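PDB 1U0K: gene product PA4716 from Pseudomonas aeruginosa, which is of unknown function but probably acts as an isomerase, perhaps an epimerase. Local coordinates for residues R16-N21 with Q275-A280; M122-A127 with V160-P165; E143-S148 with N183-A188. One frame throughout, in Å; residues are numbered along the deposited sequence.

Contact 1: R16-N21 with Q275-A280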
loop_
_atom_site.group_PDB
_atom_site.type_symbol
_atom_site.label_atom_id
_atom_site.label_comp_id
_atom_site.label_asym_id
_atom_site.label_seq_id
_atom_site.Cartn_x
_atom_site.Cartn_y
_atom_site.Cartn_z
ATOM N N ARG A 16 -16.401 -9.688 9.307
ATOM C CA ARG A 16 -15.496 -9.698 10.457
ATOM C C ARG A 16 -14.319 -8.753 10.212
ATOM O O ARG A 16 -13.970 -8.485 9.073
ATOM C CB ARG A 16 -14.937 -11.101 10.680
ATOM C CG ARG A 16 -15.949 -12.118 11.143
ATOM C CD ARG A 16 -15.322 -13.455 11.487
ATOM N NE ARG A 16 -14.457 -13.928 10.411
ATOM C CZ ARG A 16 -14.874 -14.597 9.339
ATOM N NH1 ARG A 16 -16.156 -14.903 9.176
ATOM N NH2 ARG A 16 -13.994 -14.973 8.421
ATOM N N PRO A 17 -13.687 -8.260 11.271
ATOM C CA PRO A 17 -12.498 -7.418 11.099
ATOM C C PRO A 17 -11.348 -8.154 10.420
ATOM O O PRO A 17 -11.258 -9.384 10.507
ATOM C CB PRO A 17 -12.113 -7.035 12.530
ATOM C CG PRO A 17 -12.853 -7.959 13.417
ATOM C CD PRO A 17 -14.046 -8.433 12.689
ATOM N N LEU A 18 -10.467 -7.394 9.779
ATOM C CA LEU A 18 -9.310 -7.935 9.057
ATOM C C LEU A 18 -9.688 -8.841 7.890
ATOM O O LEU A 18 -8.969 -9.790 7.559
ATOM C CB LEU A 18 -8.354 -8.650 10.020
ATOM C CG LEU A 18 -7.982 -7.831 11.260
ATOM C CD1 LEU A 18 -7.374 -8.715 12.338
ATOM C CD2 LEU A 18 -7.021 -6.728 10.888
ATOM N N THR A 19 -10.833 -8.534 7.278
ATOM C CA THR A 19 -11.247 -9.132 6.013
ATOM C C THR A 19 -11.762 -8.019 5.102
ATOM O O THR A 19 -11.836 -6.866 5.510
ATOM C CB THR A 19 -12.362 -10.187 6.225
ATOM O OG1 THR A 19 -13.563 -9.559 6.701
ATOM C CG2 THR A 19 -12.002 -11.182 7.312
ATOM N N GLY A 20 -12.137 -8.365 3.877
ATOM C CA GLY A 20 -12.690 -7.383 2.966
ATOM C C GLY A 20 -11.678 -6.329 2.566
ATOM O O GLY A 20 -10.469 -6.554 2.595
ATOM N N ASN A 21 -12.175 -5.154 2.198
ATOM C CA ASN A 21 -11.337 -4.099 1.654
ATOM C C ASN A 21 -11.050 -2.990 2.672
ATOM O O ASN A 21 -11.963 -2.302 3.089
ATOM C CB ASN A 21 -12.006 -3.495 0.410
ATOM C CG ASN A 21 -11.011 -2.894 -0.551
ATOM O OD1 ASN A 21 -9.841 -2.700 -0.210
ATOM N ND2 ASN A 21 -11.456 -2.622 -1.784
ATOM N N GLN A 275 -16.878 -2.994 9.032
ATOM C CA GLN A 275 -16.330 -3.071 10.374
ATOM C C GLN A 275 -15.416 -1.887 10.636
ATOM O O GLN A 275 -14.692 -1.461 9.750
ATOM C CB GLN A 275 -15.508 -4.350 10.533
ATOM C CG GLN A 275 -16.245 -5.613 10.140
ATOM C CD GLN A 275 -17.539 -5.827 10.916
ATOM O OE1 GLN A 275 -17.578 -5.679 12.138
ATOM N NE2 GLN A 275 -18.595 -6.175 10.202
ATOM N N LEU A 276 -15.427 -1.392 11.868
ATOM C CA LEU A 276 -14.534 -0.322 12.299
ATOM C C LEU A 276 -13.389 -0.939 13.108
ATOM O O LEU A 276 -13.626 -1.653 14.079
ATOM C CB LEU A 276 -15.295 0.696 13.137
ATOM C CG LEU A 276 -16.087 1.781 12.410
ATOM C CD1 LEU A 276 -17.180 1.185 11.553
ATOM C CD2 LEU A 276 -16.672 2.745 13.430
ATOM N N LEU A 277 -12.159 -0.683 12.691
ATOM C CA LEU A 277 -10.983 -1.337 13.280
ATOM C C LEU A 277 -10.152 -0.468 14.216
ATOM O O LEU A 277 -9.630 -0.981 15.206
ATOM C CB LEU A 277 -10.069 -1.860 12.173
ATOM C CG LEU A 277 -10.396 -3.244 11.614
ATOM C CD1 LEU A 277 -11.764 -3.345 10.975
ATOM C CD2 LEU A 277 -9.307 -3.636 10.626
ATOM N N ALA A 278 -9.979 0.810 13.893
ATOM C CA ALA A 278 -9.099 1.695 14.657
ATOM C C ALA A 278 -9.491 3.145 14.493
ATOM O O ALA A 278 -9.987 3.562 13.439
ATOM C CB ALA A 278 -7.651 1.519 14.227
ATOM N N ARG A 279 -9.281 3.915 15.549
ATOM C CA ARG A 279 -9.455 5.354 15.566
ATOM C C ARG A 279 -8.090 5.991 15.831
ATOM O O ARG A 279 -7.478 5.725 16.864
ATOM C CB ARG A 279 -10.423 5.757 16.692
ATOM C CG ARG A 279 -10.689 7.247 16.808
ATOM C CD ARG A 279 -11.470 7.640 18.067
ATOM N NE ARG A 279 -10.686 7.345 19.269
ATOM C CZ ARG A 279 -10.983 6.419 20.177
ATOM N NH1 ARG A 279 -12.058 5.648 20.056
ATOM N NH2 ARG A 279 -10.173 6.246 21.218
ATOM N N ALA A 280 -7.642 6.851 14.927
ATOM C CA ALA A 280 -6.322 7.465 14.997
ATOM C C ALA A 280 -6.435 8.965 15.218
ATOM O O ALA A 280 -7.199 9.643 14.534
ATOM C CB ALA A 280 -5.546 7.190 13.724
#
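Leu-277 and Pro-17 meet where the loop between strands 6-12 and 21-26 packs beside strand 267-282. Leu-277 is directed toward the loop, and its two methyls divide the work. CD1 lies against Pro-17 CB, 4.0 Å away. CD2 goes to the next residue and sits 3.9 Å from Leu-18 CD2. The two leucines approach at a slant, joined by one methyl of each. Leu-18 starts out pointing away from the strand. Its chi1 of -50° places CG beside the backbone N, and CD2 then swings back to Leu-277. Gln-275 also points at the loop, but touches it with its middle. Its CG rests 3.7 Å from Arg-16 C, against the peptide that leads into Pro-17. The chain bends at chi2 (-58°), and the amide turns off to other partners: NE2 bonds to Ala-14 O and OE1 to Ser-116 OG. The loop has its own brace, as Thr-19 OG1 donates to Arg-16 O at 2.6 Å, tilted 24° from the carbonyl plane. Leu-277 and Ala-278 both face Gln-9 in a classic beta bulge on the strand. The second subunit closes in here too, with its Glu-43 against Leu-18 and Leu-277 and its Thr-284 against Pro-17. No hydrogen bond links the loop to the 275-280 strand. The two segments therefore meet by van der Waals contact, partly of aliphatic side chains and partly of Gln-275 CG on a peptide group, while the polar end of Gln-275 is satisfied by other residues.

Contact 2: M122-A127 with V160-P165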
loop_
_atom_site.group_PDB
_atom_site.type_symbol
_atom_site.label_atom_id
_atom_site.label_comp_id
_atom_site.label_asym_id
_atom_site.label_seq_id
_atom_site.Cartn_x
_atom_site.Cartn_y
_atom_site.Cartn_z
HETATM N N MSE A 122 -25.757 1.928 -0.990
HETATM C CA MSE A 122 -25.795 3.157 -1.756
HETATM C C MSE A 122 -26.601 2.966 -3.035
HETATM O O MSE A 122 -26.668 1.859 -3.564
HETATM C CB MSE A 122 -24.382 3.602 -2.103
HETATM C CG MSE A 122 -23.661 2.697 -3.085
HETATM SE SE MSE A 122 -21.759 3.066 -3.116
HETATM C CE MSE A 122 -21.779 4.472 -4.171
ATOM N N ASP A 123 -27.203 4.057 -3.503
ATOM C CA ASP A 123 -27.885 4.115 -4.792
ATOM C C ASP A 123 -26.969 4.797 -5.800
ATOM O O ASP A 123 -26.713 5.998 -5.721
ATOM C CB ASP A 123 -29.203 4.885 -4.649
ATOM C CG ASP A 123 -30.045 4.874 -5.924
ATOM O OD1 ASP A 123 -29.741 4.104 -6.866
ATOM O OD2 ASP A 123 -31.045 5.609 -6.066
ATOM N N GLN A 124 -26.445 4.009 -6.738
ATOM C CA GLN A 124 -25.529 4.517 -7.751
ATOM C C GLN A 124 -26.225 5.101 -8.985
ATOM O O GLN A 124 -25.565 5.608 -9.889
ATOM C CB GLN A 124 -24.567 3.411 -8.181
ATOM C CG GLN A 124 -23.721 2.877 -7.026
ATOM C CD GLN A 124 -22.494 2.118 -7.489
ATOM O OE1 GLN A 124 -22.379 1.755 -8.657
ATOM N NE2 GLN A 124 -21.576 1.876 -6.575
ATOM N N GLY A 125 -27.553 5.043 -9.014
ATOM C CA GLY A 125 -28.309 5.517 -10.161
ATOM C C GLY A 125 -28.247 4.504 -11.283
ATOM O O GLY A 125 -27.792 3.379 -11.093
ATOM N N ARG A 126 -28.720 4.882 -12.463
ATOM C CA ARG A 126 -28.702 3.945 -13.580
ATOM C C ARG A 126 -27.353 3.972 -14.267
ATOM O O ARG A 126 -26.714 5.014 -14.379
ATOM C CB ARG A 126 -29.835 4.200 -14.573
ATOM C CG ARG A 126 -29.819 5.510 -15.310
ATOM C CD ARG A 126 -31.104 5.722 -16.107
ATOM N NE ARG A 126 -32.311 5.601 -15.276
ATOM C CZ ARG A 126 -32.767 6.532 -14.431
ATOM N NH1 ARG A 126 -32.133 7.692 -14.270
ATOM N NH2 ARG A 126 -33.867 6.294 -13.724
ATOM N N ALA A 127 -26.926 2.801 -14.703
ATOM C CA ALA A 127 -25.654 2.654 -15.377
ATOM C C ALA A 127 -25.766 3.191 -16.791
ATOM O O ALA A 127 -26.810 3.053 -17.433
ATOM C CB ALA A 127 -25.237 1.200 -15.390
ATOM N N VAL A 160 -19.091 0.299 -19.206
ATOM C CA VAL A 160 -20.276 0.539 -18.385
ATOM C C VAL A 160 -19.849 1.377 -17.185
ATOM O O VAL A 160 -18.762 1.172 -16.639
ATOM C CB VAL A 160 -20.928 -0.775 -17.921
ATOM C CG1 VAL A 160 -22.247 -0.501 -17.218
ATOM C CG2 VAL A 160 -21.168 -1.725 -19.121
ATOM N N SER A 161 -20.702 2.316 -16.778
ATOM C CA SER A 161 -20.317 3.339 -15.803
ATOM C C SER A 161 -21.480 3.781 -14.923
ATOM O O SER A 161 -22.593 3.986 -15.398
ATOM C CB SER A 161 -19.785 4.562 -16.541
ATOM O OG SER A 161 -19.216 5.502 -15.642
ATOM N N THR A 162 -21.212 3.916 -13.630
ATOM C CA THR A 162 -22.083 4.662 -12.724
ATOM C C THR A 162 -21.331 5.887 -12.190
ATOM O O THR A 162 -21.681 6.422 -11.140
ATOM C CB THR A 162 -22.556 3.781 -11.563
ATOM O OG1 THR A 162 -21.427 3.166 -10.922
ATOM C CG2 THR A 162 -23.387 2.618 -12.051
ATOM N N GLY A 163 -20.329 6.342 -12.944
ATOM C CA GLY A 163 -19.451 7.438 -12.557
ATOM C C GLY A 163 -18.071 7.259 -13.165
ATOM O O GLY A 163 -17.613 8.060 -14.012
ATOM N N LEU A 164 -17.430 6.163 -12.762
ATOM C CA LEU A 164 -16.105 5.801 -13.235
ATOM C C LEU A 164 -16.262 4.676 -14.268
ATOM O O LEU A 164 -16.634 3.565 -13.903
ATOM C CB LEU A 164 -15.250 5.334 -12.051
ATOM C CG LEU A 164 -13.790 4.953 -12.307
ATOM C CD1 LEU A 164 -12.987 6.110 -12.878
ATOM C CD2 LEU A 164 -13.172 4.449 -11.014
ATOM N N PRO A 165 -15.996 4.961 -15.539
ATOM C CA PRO A 165 -16.216 3.964 -16.601
ATOM C C PRO A 165 -15.205 2.818 -16.618
ATOM O O PRO A 165 -13.996 3.043 -16.688
ATOM C CB PRO A 165 -16.115 4.792 -17.885
ATOM C CG PRO A 165 -15.260 5.964 -17.534
ATOM C CD PRO A 165 -15.483 6.229 -16.084
#
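Two antiparallel neighbours, strands 117-129 and 158-161, come together here, and Gln-124 and Ala-127 of the first touch Thr-162 just past the end of the second. The pairing is consistent with the diaminopimelate epimerase-like fold of the clan; helix 222-234 packs on this pair. The touching parts run 153° apart, and the closest CA pair is Ala-127 with Thr-162. Gln-124 and Thr-162 supply the one hydrogen bond: Thr-162 OG1 donates to Gln-124 OE1 at 2.8 Å. The hydroxyl comes in from above the amide plane, 50° out of it. Gln-124 is extended beyond CG, which carries its amide across to the threonine. Its NE2 bonds to Gly-222 O, so both ends of the amide are held and its rotation is probably fixed. Lys-105 NZ ties the same two residues from their backbones, bonding to the carbonyl oxygens of Gln-124 and Thr-162. The Gln-124 side chain is about 10 Å from that of Glu-48, the predicted active-site residue. On the strand, Asp-123 OD1 accepts from Gly-125 N in an Asx turn. On the other segment, Ser-161 OG accepts from Gly-163 N at 3.0 Å in an ST turn. Pro-227 of the helix lies against Val-160 and Thr-162, and Ala-230 against Ala-127. Ala-127 CB meets Val-160 CG1 at 3.9 Å. With chi1 at 52°, Thr-162 directs OG1 at the glutamine, and its CG2 lies 4.0 Å from Ala-127 CA. Beside it, Ala-127 CA makes a CH...O contact of 3.3 Å with Ser-161 O.

Contact 3: E143-S148 with N183-A188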
loop_
_atom_site.group_PDB
_atom_site.type_symbol
_atom_site.label_atom_id
_atom_site.label_comp_id
_atom_site.label_asym_id
_atom_site.label_seq_id
_atom_site.Cartn_x
_atom_site.Cartn_y
_atom_site.Cartn_z
ATOM N N GLU A 143 -5.094 -10.245 -24.673
ATOM C CA GLU A 143 -3.650 -10.485 -24.674
ATOM C C GLU A 143 -2.841 -9.537 -23.783
ATOM O O GLU A 143 -1.740 -9.875 -23.337
ATOM C CB GLU A 143 -3.138 -10.454 -26.105
ATOM C CG GLU A 143 -3.649 -11.640 -26.912
ATOM C CD GLU A 143 -3.708 -11.376 -28.402
ATOM O OE1 GLU A 143 -3.371 -10.254 -28.814
ATOM O OE2 GLU A 143 -4.097 -12.293 -29.156
ATOM N N ALA A 144 -3.393 -8.360 -23.509
ATOM C CA ALA A 144 -2.796 -7.432 -22.561
ATOM C C ALA A 144 -2.868 -7.988 -21.141
ATOM O O ALA A 144 -2.163 -7.520 -20.258
ATOM C CB ALA A 144 -3.493 -6.080 -22.638
ATOM N N PHE A 145 -3.742 -8.974 -20.928
ATOM C CA PHE A 145 -3.839 -9.688 -19.659
ATOM C C PHE A 145 -3.397 -11.160 -19.775
ATOM O O PHE A 145 -3.839 -12.006 -18.999
ATOM C CB PHE A 145 -5.273 -9.579 -19.119
ATOM C CG PHE A 145 -5.587 -8.238 -18.521
ATOM C CD1 PHE A 145 -6.038 -7.193 -19.316
ATOM C CD2 PHE A 145 -5.415 -8.014 -17.166
ATOM C CE1 PHE A 145 -6.310 -5.952 -18.765
ATOM C CE2 PHE A 145 -5.692 -6.772 -16.612
ATOM C CZ PHE A 145 -6.139 -5.744 -17.413
ATOM N N SER A 146 -2.506 -11.447 -20.727
ATOM C CA SER A 146 -1.937 -12.793 -20.926
ATOM C C SER A 146 -2.978 -13.869 -21.276
ATOM O O SER A 146 -2.821 -15.039 -20.918
ATOM C CB SER A 146 -1.118 -13.226 -19.698
ATOM O OG SER A 146 -0.187 -12.229 -19.311
ATOM N N LEU A 147 -4.026 -13.461 -21.987
ATOM C CA LEU A 147 -5.110 -14.348 -22.415
ATOM C C LEU A 147 -5.161 -14.383 -23.942
ATOM O O LEU A 147 -4.461 -13.621 -24.601
ATOM C CB LEU A 147 -6.457 -13.843 -21.875
ATOM C CG LEU A 147 -6.922 -14.276 -20.482
ATOM C CD1 LEU A 147 -5.774 -14.458 -19.497
ATOM C CD2 LEU A 147 -7.936 -13.273 -19.941
ATOM N N SER A 148 -5.983 -15.274 -24.497
ATOM C CA SER A 148 -6.228 -15.324 -25.940
ATOM C C SER A 148 -7.671 -14.925 -26.245
ATOM O O SER A 148 -8.468 -14.715 -25.331
ATOM C CB SER A 148 -5.929 -16.723 -26.489
ATOM O OG SER A 148 -6.733 -17.701 -25.858
ATOM N N ASN A 183 0.744 -5.246 -20.758
ATOM C CA ASN A 183 0.833 -4.086 -21.650
ATOM C C ASN A 183 0.266 -2.824 -21.018
ATOM O O ASN A 183 -0.553 -2.888 -20.101
ATOM C CB ASN A 183 0.109 -4.358 -22.973
ATOM C CG ASN A 183 0.725 -5.501 -23.760
ATOM O OD1 ASN A 183 0.019 -6.246 -24.437
ATOM N ND2 ASN A 183 2.048 -5.644 -23.677
ATOM N N ASP A 184 0.720 -1.677 -21.515
ATOM C CA ASP A 184 0.147 -0.393 -21.133
ATOM C C ASP A 184 -1.235 -0.284 -21.776
ATOM O O ASP A 184 -1.388 -0.540 -22.970
ATOM C CB ASP A 184 1.036 0.768 -21.589
ATOM C CG ASP A 184 0.386 2.121 -21.353
ATOM O OD1 ASP A 184 0.302 2.541 -20.183
ATOM O OD2 ASP A 184 -0.091 2.822 -22.273
ATOM N N LEU A 185 -2.227 0.093 -20.974
ATOM C CA LEU A 185 -3.625 0.111 -21.400
ATOM C C LEU A 185 -4.157 1.514 -21.651
ATOM O O LEU A 185 -5.278 1.666 -22.108
ATOM C CB LEU A 185 -4.501 -0.540 -20.328
ATOM C CG LEU A 185 -4.108 -1.935 -19.848
ATOM C CD1 LEU A 185 -4.956 -2.328 -18.647
ATOM C CD2 LEU A 185 -4.250 -2.948 -20.970
ATOM N N GLN A 186 -3.362 2.539 -21.354
ATOM C CA GLN A 186 -3.880 3.905 -21.291
ATOM C C GLN A 186 -4.526 4.387 -22.582
ATOM O O GLN A 186 -5.671 4.837 -22.564
ATOM C CB GLN A 186 -2.778 4.887 -20.877
ATOM C CG GLN A 186 -3.302 6.259 -20.498
ATOM C CD GLN A 186 -4.435 6.177 -19.505
ATOM O OE1 GLN A 186 -4.218 5.829 -18.342
ATOM N NE2 GLN A 186 -5.650 6.467 -19.959
ATOM N N GLU A 187 -3.802 4.309 -23.694
ATOM C CA GLU A 187 -4.307 4.852 -24.958
ATOM C C GLU A 187 -5.415 3.985 -25.573
ATOM O O GLU A 187 -6.298 4.505 -26.248
ATOM C CB GLU A 187 -3.170 5.096 -25.956
ATOM C CG GLU A 187 -2.544 3.850 -26.550
ATOM C CD GLU A 187 -1.504 4.165 -27.616
ATOM O OE1 GLU A 187 -0.773 5.174 -27.467
ATOM O OE2 GLU A 187 -1.410 3.395 -28.604
ATOM N N ALA A 188 -5.364 2.676 -25.333
ATOM C CA ALA A 188 -6.430 1.767 -25.763
ATOM C C ALA A 188 -7.729 2.075 -25.022
ATOM O O ALA A 188 -8.804 2.118 -25.622
ATOM C CB ALA A 188 -6.024 0.319 -25.532
#
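The Phe-145 ring and the Asn-183 amide are the flat groups where these segments touch. Leu-185 CD1 reaches the ring at a slant, 3.8 Å from Phe-145 CZ and 3.9 Å from Phe-145 CE1. The two side chains cross at about a right angle. Val-197 and Leu-199 of strand 196-201 and Gln-181 also pack on the phenylalanine. The Asn-183 amide lies against the last turn of helix 135-144 through its oxygen. OD1 is 3.6 Å from Ala-144 CA, a close approach without a hydrogen bond. In Asn-183, chi1 of -63° sets CG beside the backbone N and brings OD1 to Ala-144; Asn-183 CB itself is 4.0 Å from Ala-144 CB. The helix ends here in a Schellman motif. Ser-146, in a left-handed conformation, is its C-prime residue, Ser-146 N bonds to Glu-143 O at 3.1 Å, and Leu-147 N bonds to Ala-142 O. The other segment leads into helix 186-192, where Asp-184 OD2 accepts a weak capping bond from Gln-186 N. Between the two helix ends sits Leu-185. Its second methyl, CD2, presses on Ala-144 CB at 3.6 Å, and Trp-140 of the first helix also touches this leucine. Ala-144 bonds through its backbone to Val-182, and Phe-145 to Arg-180, in the residues leading to Asn-183. The N of Asn-183 is buried by the contact and has no partner in the model.

How the contacts relate
Contact 1 joins segments near the two ends of the chain, and contacts 2 and 3 are nested in the loop it closes. Contacts 2 and 3 cross along the chain, in the order 122-127, 143-148, 160-165, 183-188. Helix 135-144 lies between strands 117-129 and 158-161, so the two contacts share one run of the fold. Their centres are 24 Å apart. Contacts 1 and 2 lie on opposite sides of the chain's centre, 26 Å between centres, yet neighbouring strands 267-282 and 117-129 connect them. Contacts 1 and 3 are farthest apart, at 34 Å. Only contact 1 reaches the second subunit. Contact 2 has a side chain about 10 Å from that of Glu-48, the predicted active-site residue; contacts 1 and 3 lie away from it.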